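Local structure of bromo domain-containing protein (Trypanosoma cruzi, 6NEY) at residues Val72-Leu77 and Ala115-Lys120; Cys54-Ala59 and Glu79-Met84. The protein carries a bromodomain, the four-helix module that in other proteins reads acetyl-lysine, and so probably recognises acetylated proteins, such as histones, in transcription. One frame throughout, in Å; residues are numbered along the deposited sequence.

Interaction 1: Val72-Leu77 and Ala115-Lys120; sequences VNLTAL and AYVTKK
Val72 meets helix 97-124 through its backbone: its carbonyl oxygen lies 3.4 Å from CG1 of Val117, while the same oxygen accepts a hydrogen bond from the hydroxyl of Tyr10. The methyl therefore packs on a carbonyl that already has a polar partner. At Asn73 the side chain starts out away from the helix, and the turn of the amide at chi2 (44°) brings OD1, not ND2, to 3.9 Å from Val117 CG1. Leu74, the N-cap residue of helix 75-92, points toward helix 97-124. Its CD1 touches two neighbours there, 3.7 Å from Val117 CG2 and 3.9 Å from Tyr116 CD2. Leu74 and Val117 slide past one another in opposite directions, whereas the tyrosine ring is met obliquely. One face of that ring carries CG of Lys120, 3.5 Å above the plane and offset toward the rim. Val117 thus sets one methyl against oxygens and the other against Leu74, a van der Waals contact with no hydrogen bond across it; Tyr10 supplies the polar link of Val72 O, and Glu14 those of the Tyr116 hydroxyl and, as a salt bridge, Lys120 NZ.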
ATOM      1  N   VAL A  72      -3.035 -14.354   4.486  1.00 29.46           N
ATOM      2  CA  VAL A  72      -2.524 -14.308   5.888  1.00 30.05           C
ATOM      3  C   VAL A  72      -1.325 -13.341   5.971  1.00 28.86           C
ATOM      4  O   VAL A  72      -1.208 -12.642   7.002  1.00 25.20           O
ATOM      5  CB  VAL A  72      -2.205 -15.710   6.443  1.00 30.29           C
ATOM      6  CG1 VAL A  72      -0.990 -16.355   5.798  1.00 31.94           C
ATOM      7  CG2 VAL A  72      -2.038 -15.658   7.950  1.00 31.37           C
ATOM      8  N   ASN A  73      -0.452 -13.258   4.951  1.00 27.24           N
ATOM      9  CA  ASN A  73       0.725 -12.352   5.040  1.00 28.89           C
ATOM     10  C   ASN A  73       0.450 -11.055   4.265  1.00 27.01           C
ATOM     11  O   ASN A  73       1.406 -10.322   4.040  1.00 26.31           O
ATOM     12  CB  ASN A  73       2.047 -13.010   4.615  1.00 30.14           C
ATOM     13  CG  ASN A  73       3.253 -12.186   5.036  1.00 31.01           C
ATOM     14  OD1 ASN A  73       3.322 -11.683   6.158  1.00 31.75           O
ATOM     15  ND2 ASN A  73       4.207 -12.005   4.135  1.00 34.14           N
ATOM     16  N   LEU A  74      -0.810 -10.769   3.907  1.00 26.03           N
ATOM     17  CA  LEU A  74      -1.247  -9.544   3.174  1.00 26.74           C
ATOM     18  C   LEU A  74      -0.373  -9.358   1.925  1.00 28.35           C
ATOM     19  O   LEU A  74      -0.044  -8.208   1.571  1.00 25.02           O
ATOM     20  CB  LEU A  74      -1.176  -8.323   4.106  1.00 25.00           C
ATOM     21  CG  LEU A  74      -2.241  -8.265   5.211  1.00 24.50           C
ATOM     22  CD1 LEU A  74      -1.978  -7.099   6.144  1.00 23.59           C
ATOM     23  CD2 LEU A  74      -3.648  -8.160   4.643  1.00 24.90           C
ATOM     24  N   THR A  75      -0.062 -10.450   1.231  1.00 28.62           N
ATOM     25  CA  THR A  75       0.831 -10.437   0.044  1.00 30.07           C
ATOM     26  C   THR A  75       0.329  -9.422  -0.989  1.00 26.81           C
ATOM     27  O   THR A  75       1.172  -8.682  -1.546  1.00 26.26           O
ATOM     28  CB  THR A  75       0.950 -11.838  -0.573  1.00 32.51           C
ATOM     29  OG1 THR A  75       1.379 -12.706   0.478  1.00 34.40           O
ATOM     30  CG2 THR A  75       1.911 -11.873  -1.739  1.00 33.21           C
ATOM     31  N   ALA A  76      -0.973  -9.425  -1.283  1.00 28.31           N
ATOM     32  CA  ALA A  76      -1.598  -8.589  -2.335  1.00 29.34           C
ATOM     33  C   ALA A  76      -1.403  -7.104  -2.003  1.00 27.21           C
ATOM     34  O   ALA A  76      -1.084  -6.296  -2.913  1.00 24.31           O
ATOM     35  CB  ALA A  76      -3.060  -8.931  -2.456  1.00 31.20           C
ATOM     36  N   LEU A  77      -1.559  -6.755  -0.724  1.00 24.75           N
ATOM     37  CA  LEU A  77      -1.349  -5.362  -0.244  1.00 24.50           C
ATOM     38  C   LEU A  77       0.137  -5.022  -0.348  1.00 22.80           C
ATOM     39  O   LEU A  77       0.450  -3.923  -0.834  1.00 22.34           O
ATOM     40  CB  LEU A  77      -1.840  -5.199   1.201  1.00 23.95           C
ATOM     41  CG  LEU A  77      -1.500  -3.851   1.846  1.00 24.38           C
ATOM     42  CD1 LEU A  77      -2.014  -2.684   1.023  1.00 26.84           C
ATOM     43  CD2 LEU A  77      -2.038  -3.771   3.264  1.00 26.65           C
ATOM     44  N   ALA A 115       3.790  -5.584  11.696  1.00 21.87           N
ATOM     45  CA  ALA A 115       3.319  -5.407  13.085  1.00 21.78           C
ATOM     46  C   ALA A 115       1.848  -5.859  13.161  1.00 21.36           C
ATOM     47  O   ALA A 115       1.471  -6.551  14.139  1.00 19.84           O
ATOM     48  CB  ALA A 115       3.509  -3.980  13.529  1.00 23.03           C
ATOM     49  N   TYR A 116       1.057  -5.571  12.113  1.00 19.21           N
ATOM     50  CA  TYR A 116      -0.390  -5.914  12.062  1.00 18.67           C
ATOM     51  C   TYR A 116      -0.545  -7.442  11.948  1.00 18.62           C
ATOM     52  O   TYR A 116      -1.308  -8.052  12.713  1.00 18.52           O
ATOM     53  CB  TYR A 116      -1.098  -5.211  10.902  1.00 19.25           C
ATOM     54  CG  TYR A 116      -2.556  -5.589  10.799  1.00 18.23           C
ATOM     55  CD1 TYR A 116      -3.488  -5.064  11.682  1.00 20.46           C
ATOM     56  CD2 TYR A 116      -2.994  -6.532   9.882  1.00 19.11           C
ATOM     57  CE1 TYR A 116      -4.823  -5.450  11.641  1.00 19.57           C
ATOM     58  CE2 TYR A 116      -4.320  -6.921   9.818  1.00 18.97           C
ATOM     59  CZ  TYR A 116      -5.240  -6.391  10.705  1.00 18.14           C
ATOM     60  OH  TYR A 116      -6.546  -6.792  10.621  1.00 19.79           O
ATOM     61  N   VAL A 117       0.159  -8.054  10.998  1.00 19.71           N
ATOM     62  CA  VAL A 117       0.047  -9.519  10.720  1.00 20.82           C
ATOM     63  C   VAL A 117       0.499 -10.282  11.975  1.00 20.64           C
ATOM     64  O   VAL A 117      -0.194 -11.249  12.390  1.00 19.80           O
ATOM     65  CB  VAL A 117       0.835  -9.885   9.451  1.00 23.15           C
ATOM     66  CG1 VAL A 117       1.004 -11.385   9.263  1.00 25.32           C
ATOM     67  CG2 VAL A 117       0.153  -9.265   8.233  1.00 25.08           C
ATOM     68  N   THR A 118       1.536  -9.789  12.637  1.00 20.51           N
ATOM     69  CA  THR A 118       2.059 -10.405  13.882  1.00 22.72           C
ATOM     70  C   THR A 118       1.034 -10.303  15.018  1.00 22.86           C
ATOM     71  O   THR A 118       0.770 -11.341  15.678  1.00 23.16           O
ATOM     72  CB  THR A 118       3.412  -9.809  14.272  1.00 23.82           C
ATOM     73  OG1 THR A 118       4.245 -10.116  13.157  1.00 24.46           O
ATOM     74  CG2 THR A 118       3.931 -10.389  15.568  1.00 25.32           C
ATOM     75  N   LYS A 119       0.494  -9.114  15.261  1.00 21.58           N
ATOM     76  CA  LYS A 119      -0.551  -8.901  16.309  1.00 23.12           C
ATOM     77  C   LYS A 119      -1.729  -9.853  16.088  1.00 22.10           C
ATOM     78  O   LYS A 119      -2.168 -10.534  17.077  1.00 20.38           O
ATOM     79  CB  LYS A 119      -1.016  -7.442  16.315  1.00 26.18           C
ATOM     80  CG  LYS A 119      -1.712  -7.017  17.593  1.00 31.48           C
ATOM     81  CD  LYS A 119      -3.206  -7.028  17.557  1.00 36.35           C
ATOM     82  CE  LYS A 119      -3.773  -7.136  18.962  1.00 38.90           C
ATOM     83  NZ  LYS A 119      -5.013  -6.353  19.121  1.00 40.61           N
ATOM     84  N   LYS A 120      -2.248  -9.919  14.860  1.00 19.60           N
ATOM     85  CA  LYS A 120      -3.467 -10.694  14.540  1.00 18.43           C
ATOM     86  C   LYS A 120      -3.181 -12.182  14.774  1.00 20.94           C
ATOM     87  O   LYS A 120      -4.012 -12.866  15.400  1.00 19.22           O
ATOM     88  CB  LYS A 120      -3.931 -10.435  13.110  1.00 19.01           C
ATOM     89  CG  LYS A 120      -4.416  -9.020  12.831  1.00 19.71           C
ATOM     90  CD  LYS A 120      -5.573  -8.533  13.676  1.00 18.96           C
ATOM     91  CE  LYS A 120      -6.906  -9.152  13.312  1.00 19.78           C
ATOM     92  NZ  LYS A 120      -7.996  -8.622  14.172  1.00 19.44           N
TER

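Interaction 2: Cys54-Ala59 and Glu79-Met84; sequences CDLATA and EDIKLM
Met84 reaches across the start of helix 56-64, its CG 3.2 Å from the carbonyl oxygen of Cys54 and its CE 3.6 Å from the carbonyl carbon of Asp55. The chain bends at chi3 (-124°), which turns the terminal methyl in along the backbone of Asp55 and toward Ala59 CB. Leu56 crosses the methionine at about a right angle, bringing CD2 to 4.0 Å from the sulfur SD; the same leucine methyl also meets CD1 of Ile81, whose own side chain continues onto Phe105 and Ala109 of helix 97-124. Cys54 packs beside the methionine, against Asp80, one turn back along helix 75-92, and Leu83. With SG anti to its backbone N (chi1 -158°), the sulfur lies over the carboxylate end of Asp80, 3.7 Å from CG, and its CB rests against CD2 of Leu83. Asp80 OD2 is gripped by two groups beyond the contact, a hydrogen bond from Tyr68 OH and a salt bridge from Lys62, which should favour its charged form. Asp55 points away from helix 75-92 and caps its own helix instead: OD1 accepts a nearly straight bond of 3.0 Å from Thr58 N, on the syn side but 33° out of the carboxylate plane, with a weak second bond from Thr58 OG1. The methionine thus packs beside a helix start whose turn is held by its own cap. This is bromodomain topology: the end of the long ZA loop and the first turn of helix A (56-64) pack on helix B (75-92) within the left-handed four-helix bundle.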
ATOM      1  N   CYS A  54      -0.999   1.894  -8.938  1.00 33.75           N
ATOM      2  CA  CYS A  54      -1.726   1.830  -7.653  1.00 31.86           C
ATOM      3  C   CYS A  54      -1.374   3.095  -6.863  1.00 26.83           C
ATOM      4  O   CYS A  54      -0.331   3.743  -7.155  1.00 25.99           O
ATOM      5  CB  CYS A  54      -1.416   0.538  -6.897  1.00 34.11           C
ATOM      6  SG  CYS A  54      -2.695   0.097  -5.685  1.00 39.78           S
ATOM      7  N   ASP A  55      -2.246   3.473  -5.945  1.00 24.72           N
ATOM      8  CA  ASP A  55      -1.968   4.549  -4.960  1.00 25.68           C
ATOM      9  C   ASP A  55      -2.723   4.184  -3.680  1.00 23.54           C
ATOM     10  O   ASP A  55      -3.436   3.172  -3.701  1.00 23.09           O
ATOM     11  CB  ASP A  55      -2.318   5.918  -5.555  1.00 25.75           C
ATOM     12  CG  ASP A  55      -3.772   6.072  -5.972  1.00 33.98           C
ATOM     13  OD1 ASP A  55      -4.651   5.877  -5.116  1.00 32.39           O
ATOM     14  OD2 ASP A  55      -4.011   6.413  -7.149  1.00 38.63           O
ATOM     15  N   LEU A  56      -2.575   4.954  -2.604  1.00 21.73           N
ATOM     16  CA  LEU A  56      -3.171   4.580  -1.296  1.00 21.87           C
ATOM     17  C   LEU A  56      -4.696   4.707  -1.322  1.00 24.65           C
ATOM     18  O   LEU A  56      -5.332   3.931  -0.605  1.00 25.69           O
ATOM     19  CB  LEU A  56      -2.536   5.375  -0.153  1.00 19.68           C
ATOM     20  CG  LEU A  56      -1.076   5.019   0.120  1.00 20.94           C
ATOM     21  CD1 LEU A  56      -0.478   5.983   1.124  1.00 21.34           C
ATOM     22  CD2 LEU A  56      -0.934   3.570   0.615  1.00 18.95           C
ATOM     23  N   ALA A  57      -5.265   5.625  -2.098  1.00 26.96           N
ATOM     24  CA  ALA A  57      -6.736   5.729  -2.261  1.00 27.97           C
ATOM     25  C   ALA A  57      -7.266   4.424  -2.863  1.00 26.33           C
ATOM     26  O   ALA A  57      -8.264   3.895  -2.345  1.00 26.49           O
ATOM     27  CB  ALA A  57      -7.103   6.946  -3.085  1.00 28.67           C
ATOM     28  N   THR A  58      -6.626   3.916  -3.915  1.00 26.02           N
ATOM     29  CA  THR A  58      -6.978   2.645  -4.602  1.00 27.59           C
ATOM     30  C   THR A  58      -6.806   1.445  -3.660  1.00 25.68           C
ATOM     31  O   THR A  58      -7.681   0.562  -3.660  1.00 26.25           O
ATOM     32  CB  THR A  58      -6.159   2.525  -5.886  1.00 30.17           C
ATOM     33  OG1 THR A  58      -6.596   3.645  -6.660  1.00 33.55           O
ATOM     34  CG2 THR A  58      -6.355   1.208  -6.600  1.00 34.67           C
ATOM     35  N   ALA A  59      -5.707   1.395  -2.906  1.00 22.58           N
ATOM     36  CA  ALA A  59      -5.445   0.345  -1.905  1.00 22.82           C
ATOM     37  C   ALA A  59      -6.545   0.395  -0.843  1.00 22.05           C
ATOM     38  O   ALA A  59      -6.994  -0.691  -0.439  1.00 23.54           O
ATOM     39  CB  ALA A  59      -4.060   0.513  -1.296  1.00 22.14           C
ATOM     40  N   GLU A  79       2.358  -6.278  -2.411  1.00 24.89           N
ATOM     41  CA  GLU A  79       2.564  -6.132  -3.889  1.00 24.71           C
ATOM     42  C   GLU A  79       2.065  -4.765  -4.386  1.00 23.69           C
ATOM     43  O   GLU A  79       2.761  -4.132  -5.209  1.00 23.77           O
ATOM     44  CB  GLU A  79       1.842  -7.236  -4.661  1.00 26.60           C
ATOM     45  N   ASP A  80       0.914  -4.297  -3.908  1.00 25.16           N
ATOM     46  CA  ASP A  80       0.375  -2.975  -4.311  1.00 24.02           C
ATOM     47  C   ASP A  80       1.302  -1.868  -3.782  1.00 23.24           C
ATOM     48  O   ASP A  80       1.561  -0.926  -4.546  1.00 21.51           O
ATOM     49  CB  ASP A  80      -1.085  -2.797  -3.899  1.00 24.80           C
ATOM     50  CG  ASP A  80      -2.091  -3.482  -4.794  1.00 28.49           C
ATOM     51  OD1 ASP A  80      -1.694  -3.947  -5.897  1.00 28.40           O
ATOM     52  OD2 ASP A  80      -3.268  -3.557  -4.378  1.00 29.21           O
ATOM     53  N   ILE A  81       1.823  -1.979  -2.549  1.00 22.60           N
ATOM     54  CA  ILE A  81       2.809  -0.993  -2.011  1.00 23.01           C
ATOM     55  C   ILE A  81       4.074  -1.043  -2.881  1.00 23.22           C
ATOM     56  O   ILE A  81       4.577   0.019  -3.248  1.00 24.44           O
ATOM     57  CB  ILE A  81       3.150  -1.216  -0.524  1.00 23.25           C
ATOM     58  CG1 ILE A  81       1.913  -1.142   0.382  1.00 25.43           C
ATOM     59  CG2 ILE A  81       4.234  -0.245  -0.082  1.00 22.35           C
ATOM     60  CD1 ILE A  81       1.138   0.143   0.261  1.00 27.28           C
ATOM     61  N   LYS A  82       4.588  -2.233  -3.176  1.00 24.20           N
ATOM     62  CA  LYS A  82       5.795  -2.379  -4.018  1.00 23.59           C
ATOM     63  C   LYS A  82       5.590  -1.666  -5.362  1.00 23.74           C
ATOM     64  O   LYS A  82       6.570  -1.062  -5.888  1.00 25.30           O
ATOM     65  CB  LYS A  82       6.105  -3.842  -4.320  1.00 24.82           C
ATOM     66  CG  LYS A  82       7.446  -4.040  -5.008  1.00 26.72           C
ATOM     67  N   LEU A  83       4.408  -1.813  -5.946  1.00 25.23           N
ATOM     68  CA  LEU A  83       4.107  -1.261  -7.289  1.00 26.12           C
ATOM     69  C   LEU A  83       4.114   0.272  -7.208  1.00 25.66           C
ATOM     70  O   LEU A  83       4.728   0.877  -8.078  1.00 26.28           O
ATOM     71  CB  LEU A  83       2.762  -1.806  -7.777  1.00 30.80           C
ATOM     72  CG  LEU A  83       2.292  -1.281  -9.135  1.00 32.15           C
ATOM     73  CD1 LEU A  83       3.187  -1.784 -10.263  1.00 33.52           C
ATOM     74  CD2 LEU A  83       0.847  -1.659  -9.375  1.00 35.82           C
ATOM     75  N   MET A  84       3.416   0.872  -6.230  1.00 22.82           N
ATOM     76  CA  MET A  84       3.420   2.344  -5.987  1.00 25.47           C
ATOM     77  C   MET A  84       4.860   2.861  -5.930  1.00 24.78           C
ATOM     78  O   MET A  84       5.164   3.906  -6.529  1.00 22.52           O
ATOM     79  CB  MET A  84       2.834   2.698  -4.619  1.00 28.01           C
ATOM     80  CG  MET A  84       1.394   2.963  -4.567  1.00 32.59           C
ATOM     81  SD  MET A  84       0.998   2.989  -2.787  1.00 26.93           S
ATOM     82  CE  MET A  84      -0.261   1.718  -2.822  1.00 29.28           C
TER

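In the fold
From the N terminus the chain runs through helix 12-21 and the long connection with its short helices before reaching 54-59, the first segment of interaction 2. Helix 56-64 and a further loop then lead to 72-77, where interaction 1 begins, and helix 75-92 follows at once. Its 79-84 part turns back on 54-59 and closes interaction 2 over 19 intervening residues. Interaction 1 closes later, over 37 residues, when helix 97-124 comes back past the turn that leads into helix 75-92. The segments alternate, so the two loops cross, and the contact centres lie 16 Å apart. Helix 75-92 is common to both, its lead-in turn tied to helix 97-124 and its body to helix 56-64.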